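Local coordinates for protein MstE (Scytonema sp. PCC 10023, PDB 6SBF) that probably acts as a type II terpene cyclase in merosterol biosynthesis, folding and cyclising linear isoprenoid chains into polycyclic scaffolds, at residues V167-W172 and I313-R319. The protein carries 1 engineered substitution. Sequence-based numbering, arbitrary orientation.
Sequences VSFQGW and IPYPFDR
Pro316 sits between two aromatic rings of the facing loop. Pro316 CB stands over the centre of the Phe169 ring, 3.7 Å from the centroid and 5° off the normal, while Pro316 CA lies 3.5 Å from the centroid of the five-membered ring of Trp172: two CH-pi contacts from one proline. Ile313 CG2 adds an apolar contact with Trp172 CZ2, 4.1 Å away. With CG beside its own backbone N and anti to the carbonyl carbon (chi1 -72°), Trp172 turns its indole along the facing loop, where Trp172 NE1 donates to Pro314 O at 2.8 Å from above the carbonyl plane.

The backbone bonds converge on Pro316 O, which accepts from Trp172 N at 3.1 Å and, weakly, from Gly171 N. Pro316 also lies within the type I turn from Tyr315 to Asp318. At the solvent side, Gln170 CB packs over one face of the Arg319 guanidinium, and a water links Gln170 OE1 to Arg319 NH2.

A leucine in place of Trp172 would probably leave Pro314 O without this donor and Pro316 CA without its aromatic face. With Trp211 and Ile155 of helix 152-158 also against the indole, apolar packing and backbone polarity are both met at Pro316, where the two loops join.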
loop_
_atom_site.group_PDB
_atom_site.type_symbol
_atom_site.label_atom_id
_atom_site.label_comp_id
_atom_site.label_asym_id
_atom_site.label_seq_id
_atom_site.Cartn_x
_atom_site.Cartn_y
_atom_site.Cartn_z
ATOM N N VAL A 167 22.880 3.514 18.655
ATOM C CA VAL A 167 22.690 3.394 17.174
ATOM C C VAL A 167 21.647 4.462 16.688
ATOM O O VAL A 167 20.645 4.804 17.378
ATOM C CB VAL A 167 22.316 1.946 16.784
ATOM C CG1 VAL A 167 21.454 1.864 15.534
ATOM C CG2 VAL A 167 23.566 1.076 16.648
ATOM N N SER A 168 21.862 5.058 15.517
ATOM C CA SER A 168 20.974 6.102 14.918
ATOM C C SER A 168 19.627 5.450 14.616
ATOM O O SER A 168 19.617 4.347 14.069
ATOM C CB SER A 168 21.559 6.669 13.671
ATOM O OG SER A 168 20.620 7.554 13.010
ATOM N N PHE A 169 18.541 6.152 14.908
ATOM C CA PHE A 169 17.200 5.823 14.334
ATOM C C PHE A 169 16.784 6.786 13.220
ATOM O O PHE A 169 15.600 6.833 12.835
ATOM C CB PHE A 169 16.155 5.734 15.437
ATOM C CG PHE A 169 16.167 4.393 16.137
ATOM C CD1 PHE A 169 17.298 3.851 16.712
ATOM C CD2 PHE A 169 15.059 3.619 16.133
ATOM C CE1 PHE A 169 17.247 2.613 17.344
ATOM C CE2 PHE A 169 14.994 2.390 16.750
ATOM C CZ PHE A 169 16.095 1.876 17.343
ATOM N N GLN A 170 17.712 7.524 12.638
ATOM C CA GLN A 170 17.382 8.574 11.637
ATOM C C GLN A 170 16.871 7.950 10.340
ATOM O O GLN A 170 16.233 8.683 9.543
ATOM C CB GLN A 170 18.593 9.469 11.400
ATOM C CG GLN A 170 18.846 10.348 12.605
ATOM C CD GLN A 170 17.567 11.043 13.029
ATOM O OE1 GLN A 170 16.968 11.840 12.284
ATOM N NE2 GLN A 170 17.138 10.773 14.238
ATOM N N GLY A 171 17.139 6.670 10.072
ATOM C CA GLY A 171 16.502 5.958 8.954
ATOM C C GLY A 171 15.012 5.771 9.196
ATOM O O GLY A 171 14.196 6.251 8.381
ATOM N N TRP A 172 14.672 5.139 10.311
ATOM C CA TRP A 172 13.254 4.856 10.599
ATOM C C TRP A 172 12.454 6.127 10.913
ATOM O O TRP A 172 11.214 6.061 10.831
ATOM C CB TRP A 172 13.184 3.909 11.777
ATOM C CG TRP A 172 13.596 2.517 11.478
ATOM C CD1 TRP A 172 14.061 2.003 10.302
ATOM C CD2 TRP A 172 13.646 1.449 12.430
ATOM N NE1 TRP A 172 14.365 0.678 10.466
ATOM C CE2 TRP A 172 14.098 0.309 11.749
ATOM C CE3 TRP A 172 13.289 1.363 13.762
ATOM C CZ2 TRP A 172 14.206 -0.929 12.359
ATOM C CZ3 TRP A 172 13.423 0.143 14.368
ATOM C CH2 TRP A 172 13.884 -0.982 13.688
ATOM N N ILE A 313 12.881 -4.455 6.239
ATOM C CA ILE A 313 13.227 -3.874 7.532
ATOM C C ILE A 313 14.651 -3.362 7.395
ATOM O O ILE A 313 15.626 -4.076 7.634
ATOM C CB ILE A 313 13.095 -4.892 8.648
ATOM C CG1 ILE A 313 11.714 -5.571 8.626
ATOM C CG2 ILE A 313 13.416 -4.151 9.938
ATOM C CD1 ILE A 313 10.481 -4.613 8.623
ATOM N N PRO A 314 14.850 -2.066 7.027
ATOM C CA PRO A 314 16.198 -1.533 6.993
ATOM C C PRO A 314 16.741 -1.446 8.408
ATOM O O PRO A 314 15.987 -1.391 9.366
ATOM C CB PRO A 314 16.032 -0.121 6.434
ATOM C CG PRO A 314 14.647 -0.155 5.755
ATOM C CD PRO A 314 13.859 -1.042 6.693
ATOM N N TYR A 315 18.063 -1.392 8.513
ATOM C CA TYR A 315 18.658 -1.006 9.804
ATOM C C TYR A 315 18.107 0.359 10.202
ATOM O O TYR A 315 17.837 1.219 9.342
ATOM C CB TYR A 315 20.181 -0.983 9.705
ATOM C CG TYR A 315 20.817 -2.344 9.702
ATOM C CD1 TYR A 315 21.020 -3.037 8.530
ATOM C CD2 TYR A 315 21.169 -2.959 10.887
ATOM C CE1 TYR A 315 21.577 -4.305 8.514
ATOM C CE2 TYR A 315 21.727 -4.225 10.891
ATOM C CZ TYR A 315 21.954 -4.897 9.696
ATOM O OH TYR A 315 22.519 -6.147 9.697
ATOM N N PRO A 316 17.938 0.615 11.514
ATOM C CA PRO A 316 17.350 1.864 11.984
ATOM C C PRO A 316 18.073 3.122 11.508
ATOM O O PRO A 316 17.433 4.175 11.403
ATOM C CB PRO A 316 17.267 1.800 13.517
ATOM C CG PRO A 316 17.555 0.382 13.813
ATOM C CD PRO A 316 18.216 -0.297 12.632
ATOM N N PHE A 317 19.366 3.013 11.197
ATOM C CA PHE A 317 20.194 4.186 10.883
ATOM C C PHE A 317 20.132 4.459 9.395
ATOM O O PHE A 317 20.744 5.471 8.955
ATOM C CB PHE A 317 21.654 3.912 11.318
ATOM C CG PHE A 317 22.319 2.655 10.770
ATOM C CD1 PHE A 317 22.698 2.580 9.436
ATOM C CD2 PHE A 317 22.528 1.528 11.589
ATOM C CE1 PHE A 317 23.280 1.414 8.929
ATOM C CE2 PHE A 317 23.064 0.356 11.082
ATOM C CZ PHE A 317 23.452 0.310 9.744
ATOM N N ASP A 318 19.566 3.526 8.630
ATOM C CA ASP A 318 19.728 3.517 7.159
ATOM C C ASP A 318 18.717 4.460 6.492
ATOM O O ASP A 318 17.550 4.100 6.400
ATOM C CB ASP A 318 19.585 2.110 6.611
ATOM C CG ASP A 318 20.029 2.054 5.159
ATOM O OD1 ASP A 318 20.377 3.153 4.593
ATOM O OD2 ASP A 318 19.960 0.934 4.576
ATOM N N ARG A 319 19.141 5.647 6.055
ATOM C CA ARG A 319 18.256 6.570 5.284
ATOM C C ARG A 319 18.052 6.119 3.837
ATOM O O ARG A 319 17.180 6.701 3.176
ATOM C CB ARG A 319 18.780 7.984 5.319
ATOM C CG ARG A 319 18.839 8.597 6.705
ATOM C CD ARG A 319 18.992 10.101 6.577
ATOM N NE ARG A 319 19.326 10.824 7.803
ATOM C CZ ARG A 319 20.459 10.693 8.462
ATOM N NH1 ARG A 319 21.385 9.872 8.028
ATOM N NH2 ARG A 319 20.658 11.383 9.561
HETATM O O HOH W 1 16.397 11.261 8.942
HETATM O O HOH W 2 18.649 13.064 10.413
#